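Long-range contacts in ChiX (Serratia marcescens, PDB 5OPZ), which cleaves the L-Ala-D-Glu bond of peptidoglycan peptides as a zinc endopeptidase and is required for chitinase secretion: residues I112-G117 and H127-F132; F44-G49 and H76-V81; R34-Y39 and V100-A105; R51-Q56 and Q66-R71. All coordinates share one frame; numbering follows the deposited sequence. Where two conformers were deposited one is given.

How the interactions relate
Interactions 1 and 2 build the two sides of one antiparallel sheet ordered 44-48, 77-82, 127-130, 113-115; the two inner strands meet through backbone bonds such as Phe-128 N to Val-78 O, and the interaction centres lie about 12 Å apart. Each gives the zinc one ligand, His-127 and Asp-79, and His-72 completes the site. Interaction 3 crosses the two helices packed on the sheet, its centre about 13 Å from theirs. Along the chain, interaction 4 falls within the span of interaction 2, which falls within that of interaction 3; interaction 1 follows. Interactions 3 and 4, on opposite sides of the chain's centre, do not touch, their nearest atoms about 14 Å apart.

Interaction 1. Residues I112-G117 and H127-F132; sequences IVEWGG and HFQLTF. With ZN (zinc ion), chain C.
Trp-115 and Phe-128 form the tight end of a beta hairpin in which strand 113-115 runs antiparallel to strand 127-130, at one side of the four-stranded sheet. Standing as a non-hydrogen-bonded pair, they lie side by side and point the same way, in an offset stack with planes 16° apart. The five-membered ring of the indole carries the contact: its CD1 sits over one face of the phenyl ring, 3.3 Å from Phe-128 CE2. Val-113 CG1 reaches the edge of the same phenyl ring, and helix 92-109 covers this side with Val-102. The indole is held at its polar end too, since NE1 is hydrogen-bonded to Gly-125 O.

The other face of the hairpin is polar. Glu-114 and Gln-129, a hydrogen-bonded pair, exchange two backbone bonds, and their side chains add a third, from Gln-129 NE2 to Glu-114 OE1 at 3.1 Å. That bond is bent at the hydrogen (144°), and the nitrogen also meets OE1 from above the carboxylate, 40° out of its plane. The opposite end of the amide is gripped more firmly, because His-127 NE2 donates to Gln-129 OE1 at 2.7 Å, almost in the imidazole plane. With ND1 on the zinc, His-127 thus has both ring nitrogens engaged, and Gln-129 is a second-shell residue that should limit the rotation of the imidazole.

Toward the far end of the hairpin water enters the contact. One molecule links Glu-114 OE1 to Phe-132 N, another joins Ile-112 O to Thr-131 N, and beside it Ile-112 CG2 meets Thr-131 CG2 at 3.9 Å.

Interaction 2. Residues F44-G49 and H76-V81; sequences FSVSEG and HAVDVV. With ZN (zinc ion), chain C.
Extended from a CG set opposite the backbone N (chi1 -173°), Glu-48 runs alongside Asp-79, whose own CG lies opposite the carbonyl carbon (chi1 -70°). The two side chains lie side by side and point the same way, with Glu-48 OE1 and Asp-79 OD2 4.0 Å apart and the carboxylate planes turned 81° to each other. A water donating to both oxygens spans the gap between these like charges, and the remaining oxygen, Glu-48 OE2, forms a salt bridge with Arg-51. Asp-79 turns OD1 to the zinc at 2.0 Å, beside the other ligands His-72 and His-127.

The two acids face each other across a classic beta bulge in the antiparallel strands 44-48 and 77-82: its one-residue shift lets Ser-47 and Glu-48 both face Asp-79, whose carbonyl O accepts from Ser-47 N at 2.8 Å and only weakly from Glu-48 N. In return, Asp-79 N donates to Glu-48 O, also at 2.8 Å. Before the bulge the register is regular, Ser-45 and Val-81 exchanging two backbone bonds. On the apolar face, Val-80 CG1 lies obliquely against the ring of Phe-44, 3.8 Å from CD2, and Val-46 CG1 meets Val-78 CB at 4.0 Å. Helix 27-39 covers this face with Ile-33 and Ala-36.

Interaction 3. Residues R34-Y39 and V100-A105; sequences RLALRY and VAVRRA
The phenol ring of Tyr-39 is sandwiched: the guanidinium of Arg-104 lies flat over one face, and Leu-35 O sits above the other, offset toward the rim. At the ring edge, near its plane, come two backbone atoms of the partner helix, Ala-105 N and Ala-101 O. The stack is nearly exact, with planes 6° apart and Arg-104 CZ 3.5 Å from the ring centroid, so it is a cation-pi contact in which the flat groups overlap face on. NH2 lies above CE1, at 3.3 Å, and NE lies close to CE2, while the methylene CD adds a CH-pi contact over the same face. The arginine gets there by stretching out: CG is set opposite the backbone N (chi1 172°) and the chain stays extended to NE, crossing the tyrosine at about a right angle. Glu-108 bridges the two groups, one carboxylate oxygen accepting from Arg-104 NE in a salt bridge and the other hydrogen-bonded to Tyr-39 OH. Shared in this way, the acid probably offsets the positive charge held against the ring.

Below this polar rim alanines dominate the interface. Ala-101 CB lies 3.7 Å from Ala-36 O, Ala-105 CB lies 3.7 Å from Leu-35 CB, and Ala-36 CB meets Val-102 CG2 at 3.8 Å. These three alanines are consistent with the close approach of the axes of segments 34-39 and 100-105, to 8.1 Å with directions 126° apart. It is a close, alanine-lined helix crossing, in which helices 27-39 and 92-109 pack together over the apolar face of the central antiparallel sheet.

Interaction 4. Residues R51-Q56 and Q66-R71; sequences RSMARQ and QTLRSR
On the loop that leads to the metal ligand His-72, Thr-67 is met by Gln-56, which lies in the first turn of helix 53-62 behind Arg-51, whose side chain comes within about 4 Å of the zinc. The Gln-56 amide is held at both ends. NE2 donates to Thr-67 O at 3.0 Å, with the acceptor close to the amide plane, while OE1 receives Arg-51 NH1 at 2.8 Å on a lone pair. Both partners lie near the plane of the amide, which should fix its rotation and which end is O and which N. A bend at chi2 (72°) turns the amide along the loop so that OE1 faces Arg-51; Ser-70 CB packs 3.4 Å from Gln-56 OE1.

Leu-68 supplies the apolar part. Sliding past Gln-56 in the opposite direction, it sets CD1 3.8 Å from Gln-56 CG and, more loosely, 4.1 Å from Met-53 CG. Each segment has a local side-chain-to-backbone bond: Thr-67 OG1 accepts from Arg-69 N in an ST turn, and Ser-52 OG accepts from Arg-55 N as the N-cap. Ser-70 OG bonds to His-72 N; Ser-70 and Arg-51 thus belong to the second shell of the zinc site, with Gln-56 behind them.

Interaction 1. Residues I112-G117 and H127-F132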
loop_
_atom_site.group_PDB
_atom_site.type_symbol
_atom_site.label_atom_id
_atom_site.label_comp_id
_atom_site.label_asym_id
_atom_site.label_seq_id
_atom_site.Cartn_x
_atom_site.Cartn_y
_atom_site.Cartn_z
ATOM N N ILE A 112 -5.164 12.521 3.996
ATOM C CA ILE A 112 -4.468 11.752 5.037
ATOM C C ILE A 112 -4.467 10.275 4.616
ATOM O O ILE A 112 -5.506 9.710 4.276
ATOM C CB ILE A 112 -5.146 11.985 6.400
ATOM C CG1 ILE A 112 -4.946 13.434 6.849
ATOM C CG2 ILE A 112 -4.617 11.007 7.429
ATOM C CD1 ILE A 112 -5.794 13.787 8.055
ATOM N N VAL A 113 -3.287 9.646 4.634
ATOM C CA VAL A 113 -3.221 8.202 4.412
ATOM C C VAL A 113 -2.621 7.590 5.652
ATOM O O VAL A 113 -1.513 7.917 6.004
ATOM C CB VAL A 113 -2.407 7.842 3.143
ATOM C CG1 VAL A 113 -2.236 6.329 2.969
ATOM C CG2 VAL A 113 -3.083 8.487 1.935
ATOM N N GLU A 114 -3.316 6.647 6.267
ATOM C CA GLU A 114 -2.835 5.957 7.456
ATOM C C GLU A 114 -1.944 4.816 7.023
ATOM O O GLU A 114 -2.213 4.139 6.039
ATOM C CB GLU A 114 -3.990 5.398 8.280
ATOM C CG GLU A 114 -4.853 6.423 8.988
ATOM C CD GLU A 114 -6.069 5.815 9.685
ATOM O OE1 GLU A 114 -6.979 5.269 9.016
ATOM O OE2 GLU A 114 -6.107 5.878 10.923
ATOM N N TRP A 115 -0.859 4.658 7.761
ATOM C CA TRP A 115 0.142 3.627 7.538
ATOM C C TRP A 115 0.112 2.591 8.683
ATOM O O TRP A 115 0.123 2.980 9.843
ATOM C CB TRP A 115 1.528 4.263 7.454
ATOM C CG TRP A 115 2.642 3.329 7.251
ATOM C CD1 TRP A 115 2.636 2.214 6.458
ATOM C CD2 TRP A 115 3.939 3.370 7.871
ATOM N NE1 TRP A 115 3.859 1.605 6.491
ATOM C CE2 TRP A 115 4.681 2.290 7.341
ATOM C CE3 TRP A 115 4.573 4.262 8.746
ATOM C CZ2 TRP A 115 6.008 2.040 7.749
ATOM C CZ3 TRP A 115 5.892 4.019 9.124
ATOM C CH2 TRP A 115 6.577 2.921 8.630
ATOM N N GLY A 116 0.168 1.316 8.345
ATOM C CA GLY A 116 0.227 0.261 9.366
ATOM C C GLY A 116 1.478 0.304 10.187
ATOM O O GLY A 116 1.532 -0.294 11.243
ATOM N N GLY A 117 2.502 1.006 9.708
ATOM C CA GLY A 117 3.691 1.203 10.510
ATOM C C GLY A 117 3.518 2.119 11.701
ATOM O O GLY A 117 4.374 2.150 12.569
ATOM N N HIS A 127 0.779 -1.879 4.883
ATOM C CA HIS A 127 -0.585 -1.417 4.775
ATOM C C HIS A 127 -0.707 0.068 4.783
ATOM O O HIS A 127 -0.194 0.736 5.667
ATOM C CB HIS A 127 -1.366 -2.025 5.942
ATOM C CG HIS A 127 -2.836 -1.711 5.937
ATOM N ND1 HIS A 127 -3.761 -2.438 5.231
ATOM C CD2 HIS A 127 -3.497 -0.636 6.402
ATOM C CE1 HIS A 127 -4.952 -1.903 5.354
ATOM N NE2 HIS A 127 -4.806 -0.787 6.033
ATOM N N PHE A 128 -1.436 0.586 3.790
ATOM C CA PHE A 128 -1.814 2.005 3.747
ATOM C C PHE A 128 -3.337 2.103 3.490
ATOM O O PHE A 128 -3.860 1.302 2.689
ATOM C CB PHE A 128 -1.091 2.772 2.660
ATOM C CG PHE A 128 0.380 2.850 2.848
ATOM C CD1 PHE A 128 1.221 1.825 2.468
ATOM C CD2 PHE A 128 0.910 3.883 3.561
ATOM C CE1 PHE A 128 2.592 1.924 2.623
ATOM C CE2 PHE A 128 2.271 4.029 3.699
ATOM C CZ PHE A 128 3.113 3.026 3.266
ATOM N N GLN A 129 -4.011 3.089 4.084
ATOM C CA GLN A 129 -5.458 3.228 3.837
ATOM C C GLN A 129 -5.885 4.670 3.913
ATOM O O GLN A 129 -5.321 5.473 4.641
ATOM C CB GLN A 129 -6.311 2.366 4.786
ATOM C CG GLN A 129 -6.182 2.767 6.243
ATOM C CD GLN A 129 -6.964 1.890 7.135
ATOM O OE1 GLN A 129 -6.895 0.668 7.059
ATOM N NE2 GLN A 129 -7.795 2.503 7.973
ATOM N N LEU A 130 -6.987 4.932 3.209
ATOM C CA LEU A 130 -7.737 6.156 3.446
ATOM C C LEU A 130 -8.497 6.039 4.774
ATOM O O LEU A 130 -8.878 4.942 5.186
ATOM C CB LEU A 130 -8.756 6.389 2.335
ATOM C CG LEU A 130 -8.147 6.569 0.925
ATOM C CD1 LEU A 130 -9.226 6.628 -0.133
ATOM C CD2 LEU A 130 -7.261 7.813 0.854
ATOM N N THR A 131 -8.685 7.152 5.475
ATOM C CA THR A 131 -9.320 7.086 6.795
ATOM C C THR A 131 -10.822 6.895 6.677
ATOM O O THR A 131 -11.446 7.370 5.720
ATOM C CB THR A 131 -9.071 8.298 7.713
ATOM O OG1 THR A 131 -9.739 9.443 7.241
ATOM C CG2 THR A 131 -7.665 8.631 7.836
ATOM N N PHE A 132 -11.380 6.235 7.689
ATOM C CA PHE A 132 -12.839 6.163 7.824
ATOM C C PHE A 132 -13.484 7.530 7.997
ATOM O O PHE A 132 -14.585 7.748 7.466
ATOM C CB PHE A 132 -13.230 5.246 8.972
ATOM C CG PHE A 132 -13.183 3.780 8.628
ATOM C CD1 PHE A 132 -14.112 3.198 7.772
ATOM C CD2 PHE A 132 -12.218 2.957 9.182
ATOM C CE1 PHE A 132 -14.097 1.825 7.485
ATOM C CE2 PHE A 132 -12.194 1.581 8.913
ATOM C CZ PHE A 132 -13.115 1.033 8.023
HETATM ZN ZN ZN C . -3.665 -4.230 4.240
HETATM O O HOH W 1 -8.134 9.870 4.422
HETATM O O HOH W 2 -9.546 5.131 9.640
#

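Interaction 2. Residues F44-G49 and H76-V81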
loop_
_atom_site.group_PDB
_atom_site.type_symbol
_atom_site.label_atom_id
_atom_site.label_comp_id
_atom_site.label_asym_id
_atom_site.label_seq_id
_atom_site.Cartn_x
_atom_site.Cartn_y
_atom_site.Cartn_z
ATOM N N PHE A 44 8.821 -0.326 -5.198
ATOM C CA PHE A 44 7.753 -1.113 -4.592
ATOM C C PHE A 44 6.664 -1.370 -5.586
ATOM O O PHE A 44 6.518 -0.621 -6.574
ATOM C CB PHE A 44 7.222 -0.427 -3.311
ATOM C CG PHE A 44 6.417 0.831 -3.562
ATOM C CD1 PHE A 44 7.036 2.083 -3.624
ATOM C CD2 PHE A 44 5.048 0.773 -3.640
ATOM C CE1 PHE A 44 6.292 3.234 -3.819
ATOM C CE2 PHE A 44 4.318 1.935 -3.819
ATOM C CZ PHE A 44 4.933 3.160 -3.914
ATOM N N SER A 45 5.905 -2.415 -5.331
ATOM C CA SER A 45 4.668 -2.666 -6.018
ATOM C C SER A 45 3.530 -2.743 -5.041
ATOM O O SER A 45 3.707 -2.740 -3.855
ATOM C CB SER A 45 4.791 -3.935 -6.889
ATOM O OG SER A 45 3.626 -4.160 -7.682
ATOM N N VAL A 46 2.343 -2.797 -5.572
ATOM C CA VAL A 46 1.141 -3.017 -4.772
ATOM C C VAL A 46 0.862 -4.515 -4.873
ATOM O O VAL A 46 0.545 -5.017 -5.968
ATOM C CB VAL A 46 -0.040 -2.188 -5.299
ATOM C CG1 VAL A 46 -1.327 -2.583 -4.606
ATOM C CG2 VAL A 46 0.263 -0.709 -5.113
ATOM N N SER A 47 0.959 -5.213 -3.729
ATOM C CA SER A 47 0.711 -6.649 -3.701
ATOM C C SER A 47 -0.754 -7.011 -3.572
ATOM O O SER A 47 -1.189 -8.059 -4.048
ATOM C CB SER A 47 1.528 -7.347 -2.612
ATOM O OG SER A 47 1.077 -6.983 -1.333
ATOM N N GLU A 48 -1.521 -6.131 -2.925
ATOM C CA GLU A 48 -2.951 -6.310 -2.756
ATOM C C GLU A 48 -3.656 -4.948 -2.650
ATOM O O GLU A 48 -3.255 -4.109 -1.871
ATOM C CB GLU A 48 -3.244 -7.184 -1.540
ATOM C CG GLU A 48 -4.713 -7.547 -1.411
ATOM C CD GLU A 48 -5.018 -8.525 -0.287
ATOM O OE1 GLU A 48 -4.283 -8.647 0.724
ATOM O OE2 GLU A 48 -6.092 -9.158 -0.372
ATOM N N GLY A 49 -4.637 -4.745 -3.508
ATOM C CA GLY A 49 -5.524 -3.571 -3.416
ATOM C C GLY A 49 -6.876 -4.060 -2.962
ATOM O O GLY A 49 -7.069 -4.306 -1.765
ATOM N N HIS A 76 -10.387 1.016 -0.288
ATOM C CA HIS A 76 -9.777 2.081 0.505
ATOM C C HIS A 76 -8.380 1.726 1.065
ATOM O O HIS A 76 -7.861 2.509 1.898
ATOM C CB HIS A 76 -10.703 2.546 1.621
ATOM C CG HIS A 76 -11.979 3.152 1.138
ATOM N ND1 HIS A 76 -13.084 2.397 0.817
ATOM C CD2 HIS A 76 -12.343 4.445 0.964
ATOM C CE1 HIS A 76 -14.067 3.202 0.467
ATOM N NE2 HIS A 76 -13.642 4.445 0.528
ATOM N N ALA A 77 -7.780 0.610 0.645
ATOM C CA ALA A 77 -6.478 0.241 1.181
ATOM C C ALA A 77 -5.646 -0.489 0.163
ATOM O O ALA A 77 -6.154 -1.107 -0.760
ATOM C CB ALA A 77 -6.675 -0.628 2.410
ATOM N N VAL A 78 -4.338 -0.397 0.338
ATOM C CA VAL A 78 -3.360 -1.181 -0.409
ATOM C C VAL A 78 -2.342 -1.744 0.571
ATOM O O VAL A 78 -2.023 -1.109 1.585
ATOM C CB VAL A 78 -2.634 -0.357 -1.500
ATOM C CG1 VAL A 78 -3.641 0.118 -2.543
ATOM C CG2 VAL A 78 -1.892 0.808 -0.912
ATOM N N ASP A 79 -1.815 -2.922 0.213
ATOM C CA ASP A 79 -0.571 -3.443 0.785
ATOM C C ASP A 79 0.512 -3.359 -0.277
ATOM O O ASP A 79 0.294 -3.801 -1.385
ATOM C CB ASP A 79 -0.780 -4.873 1.233
ATOM C CG ASP A 79 -1.674 -5.017 2.434
ATOM O OD1 ASP A 79 -2.074 -4.044 3.054
ATOM O OD2 ASP A 79 -2.000 -6.150 2.785
ATOM N N VAL A 80 1.613 -2.741 0.090
ATOM C CA VAL A 80 2.741 -2.623 -0.799
ATOM C C VAL A 80 3.774 -3.697 -0.463
ATOM O O VAL A 80 3.807 -4.244 0.623
ATOM C CB VAL A 80 3.425 -1.238 -0.756
ATOM C CG1 VAL A 80 2.415 -0.135 -1.053
ATOM C CG2 VAL A 80 4.086 -0.971 0.576
ATOM N N VAL A 81 4.586 -4.004 -1.452
ATOM C CA VAL A 81 5.706 -4.909 -1.290
ATOM C C VAL A 81 6.971 -4.190 -1.782
ATOM O O VAL A 81 7.018 -3.705 -2.943
ATOM C CB VAL A 81 5.500 -6.268 -1.983
ATOM C CG1 VAL A 81 5.252 -6.145 -3.442
ATOM C CG2 VAL A 81 6.674 -7.196 -1.711
HETATM ZN ZN ZN C . -3.665 -4.230 4.240
HETATM O O HOH W 3 2.512 -6.716 0.905
HETATM O O HOH W 4 -1.835 -8.583 1.676
#

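Interaction 3. Residues R34-Y39 and V100-A105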
loop_
_atom_site.group_PDB
_atom_site.type_symbol
_atom_site.label_atom_id
_atom_site.label_comp_id
_atom_site.label_asym_id
_atom_site.label_seq_id
_atom_site.Cartn_x
_atom_site.Cartn_y
_atom_site.Cartn_z
ATOM N N ARG A 34 0.404 6.466 -6.844
ATOM C CA ARG A 34 1.134 6.707 -8.102
ATOM C C ARG A 34 2.199 7.795 -7.941
ATOM O O ARG A 34 3.305 7.651 -8.484
ATOM C CB ARG A 34 0.188 7.068 -9.255
ATOM C CG ARG A 34 -0.633 5.845 -9.679
ATOM C CD ARG A 34 -1.617 6.096 -10.785
ATOM N NE ARG A 34 -0.859 6.262 -12.026
ATOM C CZ ARG A 34 -0.968 7.277 -12.889
ATOM N NH1 ARG A 34 -1.813 8.255 -12.680
ATOM N NH2 ARG A 34 -0.197 7.291 -13.964
ATOM N N LEU A 35 1.878 8.850 -7.179
ATOM C CA LEU A 35 2.836 9.867 -6.871
ATOM C C LEU A 35 3.948 9.333 -5.974
ATOM O O LEU A 35 5.112 9.605 -6.198
ATOM C CB LEU A 35 2.099 11.012 -6.267
ATOM C CG LEU A 35 2.879 12.289 -6.083
ATOM C CD1 LEU A 35 3.549 12.739 -7.370
ATOM C CD2 LEU A 35 1.940 13.348 -5.540
ATOM N N ALA A 36 3.605 8.474 -5.018
ATOM C CA ALA A 36 4.646 7.888 -4.185
ATOM C C ALA A 36 5.653 7.028 -4.954
ATOM O O ALA A 36 6.833 6.981 -4.569
ATOM C CB ALA A 36 4.066 7.088 -3.053
ATOM N N LEU A 37 5.196 6.378 -6.022
ATOM C CA LEU A 37 6.161 5.668 -6.903
ATOM C C LEU A 37 7.236 6.586 -7.450
ATOM O O LEU A 37 8.334 6.143 -7.723
ATOM C CB LEU A 37 5.462 5.000 -8.083
ATOM C CG LEU A 37 4.520 3.845 -7.721
ATOM C CD1 LEU A 37 3.559 3.521 -8.850
ATOM C CD2 LEU A 37 5.374 2.627 -7.413
ATOM N N ARG A 38 6.937 7.844 -7.670
ATOM C CA ARG A 38 7.924 8.793 -8.148
ATOM C C ARG A 38 8.920 9.213 -7.119
ATOM O O ARG A 38 10.047 9.568 -7.453
ATOM C CB ARG A 38 7.239 10.052 -8.647
ATOM C CG ARG A 38 6.164 9.881 -9.689
ATOM C CD ARG A 38 6.523 8.951 -10.799
ATOM N NE ARG A 38 7.813 9.260 -11.394
ATOM C CZ ARG A 38 8.355 8.553 -12.377
ATOM N NH1 ARG A 38 7.725 7.520 -12.906
ATOM N NH2 ARG A 38 9.563 8.885 -12.833
ATOM N N TYR A 39 8.504 9.244 -5.864
ATOM C CA TYR A 39 9.289 9.806 -4.771
ATOM C C TYR A 39 10.114 8.824 -3.981
ATOM O O TYR A 39 11.119 9.191 -3.416
ATOM C CB TYR A 39 8.402 10.535 -3.770
ATOM C CG TYR A 39 7.617 11.742 -4.351
ATOM C CD1 TYR A 39 8.068 12.472 -5.473
ATOM C CD2 TYR A 39 6.423 12.118 -3.784
ATOM C CE1 TYR A 39 7.357 13.546 -5.968
ATOM C CE2 TYR A 39 5.713 13.163 -4.266
ATOM C CZ TYR A 39 6.174 13.856 -5.362
ATOM O OH TYR A 39 5.463 14.892 -5.803
ATOM N N VAL A 100 7.687 7.297 3.829
ATOM C CA VAL A 100 8.095 8.716 3.644
ATOM C C VAL A 100 7.496 9.238 2.330
ATOM O O VAL A 100 6.973 10.366 2.266
ATOM C CB VAL A 100 9.619 8.874 3.623
ATOM C CG1 VAL A 100 10.092 10.222 3.133
ATOM C CG2 VAL A 100 10.136 8.608 5.012
ATOM N N ALA A 101 7.657 8.449 1.268
ATOM C CA ALA A 101 7.164 8.810 -0.035
ATOM C C ALA A 101 5.629 8.930 -0.049
ATOM O O ALA A 101 5.098 9.861 -0.653
ATOM C CB ALA A 101 7.619 7.812 -1.049
ATOM N N VAL A 102 4.935 7.968 0.561
ATOM C CA VAL A 102 3.507 8.021 0.648
ATOM C C VAL A 102 3.046 9.236 1.416
ATOM O O VAL A 102 2.086 9.898 0.979
ATOM C CB VAL A 102 2.899 6.725 1.214
ATOM C CG1 VAL A 102 1.391 6.887 1.417
ATOM C CG2 VAL A 102 3.195 5.566 0.305
ATOM N N ARG A 103 3.692 9.533 2.530
ATOM C CA ARG A 103 3.314 10.701 3.340
ATOM C C ARG A 103 3.514 12.000 2.595
ATOM O O ARG A 103 2.681 12.902 2.684
ATOM C CB ARG A 103 4.183 10.716 4.614
ATOM C CG ARG A 103 3.831 11.568 5.796
ATOM C CD ARG A 103 4.648 11.242 7.075
ATOM N NE ARG A 103 4.577 9.865 7.552
ATOM C CZ ARG A 103 5.578 8.964 7.601
ATOM N NH1 ARG A 103 6.834 9.207 7.193
ATOM N NH2 ARG A 103 5.307 7.765 8.109
ATOM N N ARG A 104 4.557 12.094 1.795
ATOM C CA ARG A 104 4.789 13.310 1.002
ATOM C C ARG A 104 3.715 13.406 -0.080
ATOM O O ARG A 104 3.086 14.464 -0.251
ATOM C CB ARG A 104 6.160 13.284 0.356
ATOM C CG ARG A 104 6.409 14.405 -0.630
ATOM C CD ARG A 104 7.745 14.287 -1.326
ATOM N NE ARG A 104 7.778 15.195 -2.453
ATOM C CZ ARG A 104 8.773 15.280 -3.329
ATOM N NH1 ARG A 104 9.847 14.517 -3.206
ATOM N NH2 ARG A 104 8.694 16.140 -4.324
ATOM N N ALA A 105 3.474 12.338 -0.847
ATOM C CA ALA A 105 2.402 12.351 -1.825
ATOM C C ALA A 105 1.056 12.703 -1.226
ATOM O O ALA A 105 0.271 13.468 -1.836
ATOM C CB ALA A 105 2.332 11.021 -2.570
#

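Interaction 4. Residues R51-Q56 and Q66-R71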
loop_
_atom_site.group_PDB
_atom_site.type_symbol
_atom_site.label_atom_id
_atom_site.label_comp_id
_atom_site.label_asym_id
_atom_site.label_seq_id
_atom_site.Cartn_x
_atom_site.Cartn_y
_atom_site.Cartn_z
ATOM N N ARG A 51 -9.656 -6.610 -2.120
ATOM C CA ARG A 51 -9.683 -7.948 -1.569
ATOM C C ARG A 51 -11.119 -8.440 -1.675
ATOM O O ARG A 51 -12.044 -7.680 -1.463
ATOM C CB ARG A 51 -9.231 -7.892 -0.115
ATOM C CG ARG A 51 -9.173 -9.229 0.616
ATOM C CD ARG A 51 -8.782 -9.018 2.064
ATOM N NE ARG A 51 -7.381 -8.613 2.181
ATOM C CZ ARG A 51 -6.855 -8.011 3.248
ATOM N NH1 ARG A 51 -7.586 -7.694 4.304
ATOM N NH2 ARG A 51 -5.575 -7.705 3.253
ATOM N N SER A 52 -11.266 -9.705 -2.015
ATOM C CA SER A 52 -12.589 -10.271 -2.067
ATOM C C SER A 52 -13.128 -10.554 -0.660
ATOM O O SER A 52 -12.392 -10.776 0.290
ATOM C CB SER A 52 -12.577 -11.555 -2.877
ATOM O OG SER A 52 -11.911 -12.586 -2.180
ATOM N N MET A 53 -14.454 -10.605 -0.553
ATOM C CA MET A 53 -15.098 -10.976 0.703
ATOM C C MET A 53 -14.669 -12.373 1.118
ATOM O O MET A 53 -14.430 -12.627 2.306
ATOM C CB MET A 53 -16.616 -10.806 0.714
ATOM C CG MET A 53 -17.219 -11.030 2.090
ATOM S SD MET A 53 -18.999 -10.809 2.055
ATOM C CE MET A 53 -19.158 -9.040 2.267
ATOM N N ALA A 54 -14.533 -13.293 0.163
ATOM C CA ALA A 54 -14.143 -14.664 0.539
ATOM C C ALA A 54 -12.750 -14.711 1.198
ATOM O O ALA A 54 -12.497 -15.482 2.125
ATOM C CB ALA A 54 -14.144 -15.570 -0.682
ATOM N N ARG A 55 -11.833 -13.905 0.678
ATOM C CA ARG A 55 -10.471 -13.835 1.233
ATOM C C ARG A 55 -10.507 -13.242 2.631
ATOM O O ARG A 55 -9.875 -13.727 3.548
ATOM C CB ARG A 55 -9.547 -13.030 0.312
ATOM C CG ARG A 55 -8.188 -12.734 0.911
ATOM C CD ARG A 55 -7.404 -13.959 1.312
ATOM N NE ARG A 55 -5.998 -13.619 1.505
ATOM C CZ ARG A 55 -5.021 -14.500 1.357
ATOM N NH1 ARG A 55 -3.741 -14.171 1.523
ATOM N NH2 ARG A 55 -5.343 -15.721 1.006
ATOM N N GLN A 56 -11.311 -12.208 2.814
ATOM C CA GLN A 56 -11.491 -11.628 4.146
ATOM C C GLN A 56 -12.083 -12.667 5.111
ATOM O O GLN A 56 -11.636 -12.747 6.262
ATOM C CB GLN A 56 -12.312 -10.378 4.116
ATOM C CG GLN A 56 -12.287 -9.616 5.415
ATOM C CD GLN A 56 -10.962 -8.940 5.674
ATOM O OE1 GLN A 56 -10.215 -8.660 4.735
ATOM N NE2 GLN A 56 -10.674 -8.637 6.940
ATOM N N GLN A 66 -9.789 -9.666 12.921
ATOM C CA GLN A 66 -10.941 -9.903 13.776
ATOM C C GLN A 66 -12.297 -9.709 13.108
ATOM O O GLN A 66 -13.295 -10.234 13.591
ATOM C CB GLN A 66 -10.829 -9.074 15.063
ATOM C CG GLN A 66 -9.827 -9.677 16.030
ATOM C CD GLN A 66 -9.932 -9.086 17.410
ATOM O OE1 GLN A 66 -10.025 -7.862 17.568
ATOM N NE2 GLN A 66 -9.924 -9.934 18.414
ATOM N N THR A 67 -12.341 -8.956 12.022
ATOM C CA THR A 67 -13.601 -8.523 11.444
ATOM C C THR A 67 -13.621 -8.720 9.958
ATOM O O THR A 67 -12.583 -8.679 9.311
ATOM C CB THR A 67 -13.855 -7.015 11.726
ATOM O OG1 THR A 67 -14.976 -6.523 10.982
ATOM C CG2 THR A 67 -12.663 -6.140 11.393
ATOM N N LEU A 68 -14.824 -8.895 9.430
ATOM C CA LEU A 68 -15.047 -8.963 8.018
ATOM C C LEU A 68 -15.019 -7.566 7.396
ATOM O O LEU A 68 -14.901 -7.459 6.204
ATOM C CB LEU A 68 -16.360 -9.680 7.724
ATOM C CG LEU A 68 -16.641 -10.207 6.331
ATOM C CD1 LEU A 68 -15.659 -11.269 5.923
ATOM C CD2 LEU A 68 -18.035 -10.791 6.293
ATOM N N ARG A 69 -15.149 -6.516 8.216
ATOM C CA ARG A 69 -15.032 -5.140 7.770
ATOM C C ARG A 69 -13.554 -4.858 7.530
ATOM O O ARG A 69 -12.715 -4.954 8.431
ATOM C CB ARG A 69 -15.615 -4.199 8.820
ATOM C CG ARG A 69 -15.655 -2.717 8.427
ATOM C CD ARG A 69 -16.434 -1.945 9.520
ATOM N NE ARG A 69 -15.809 -0.748 10.102
ATOM C CZ ARG A 69 -16.238 0.512 9.990
ATOM N NH1 ARG A 69 -17.281 0.848 9.226
ATOM N NH2 ARG A 69 -15.584 1.482 10.634
ATOM N N SER A 70 -13.212 -4.603 6.293
ATOM C CA SER A 70 -11.833 -4.241 5.928
ATOM C C SER A 70 -11.874 -3.132 4.914
ATOM O O SER A 70 -12.666 -3.182 3.957
ATOM C CB SER A 70 -11.094 -5.419 5.306
ATOM O OG SER A 70 -9.908 -5.023 4.639
ATOM N N ARG A 71 -10.967 -2.189 5.056
ATOM C CA ARG A 71 -10.826 -1.137 4.056
ATOM C C ARG A 71 -10.425 -1.715 2.704
ATOM O O ARG A 71 -10.650 -1.111 1.680
ATOM C CB ARG A 71 -9.836 -0.103 4.530
ATOM C CG ARG A 71 -10.220 0.648 5.800
ATOM C CD ARG A 71 -10.596 2.096 5.527
ATOM N NE ARG A 71 -11.896 2.195 4.898
ATOM C CZ ARG A 71 -12.461 3.340 4.586
ATOM N NH1 ARG A 71 -11.802 4.479 4.745
ATOM N NH2 ARG A 71 -13.703 3.357 4.143
#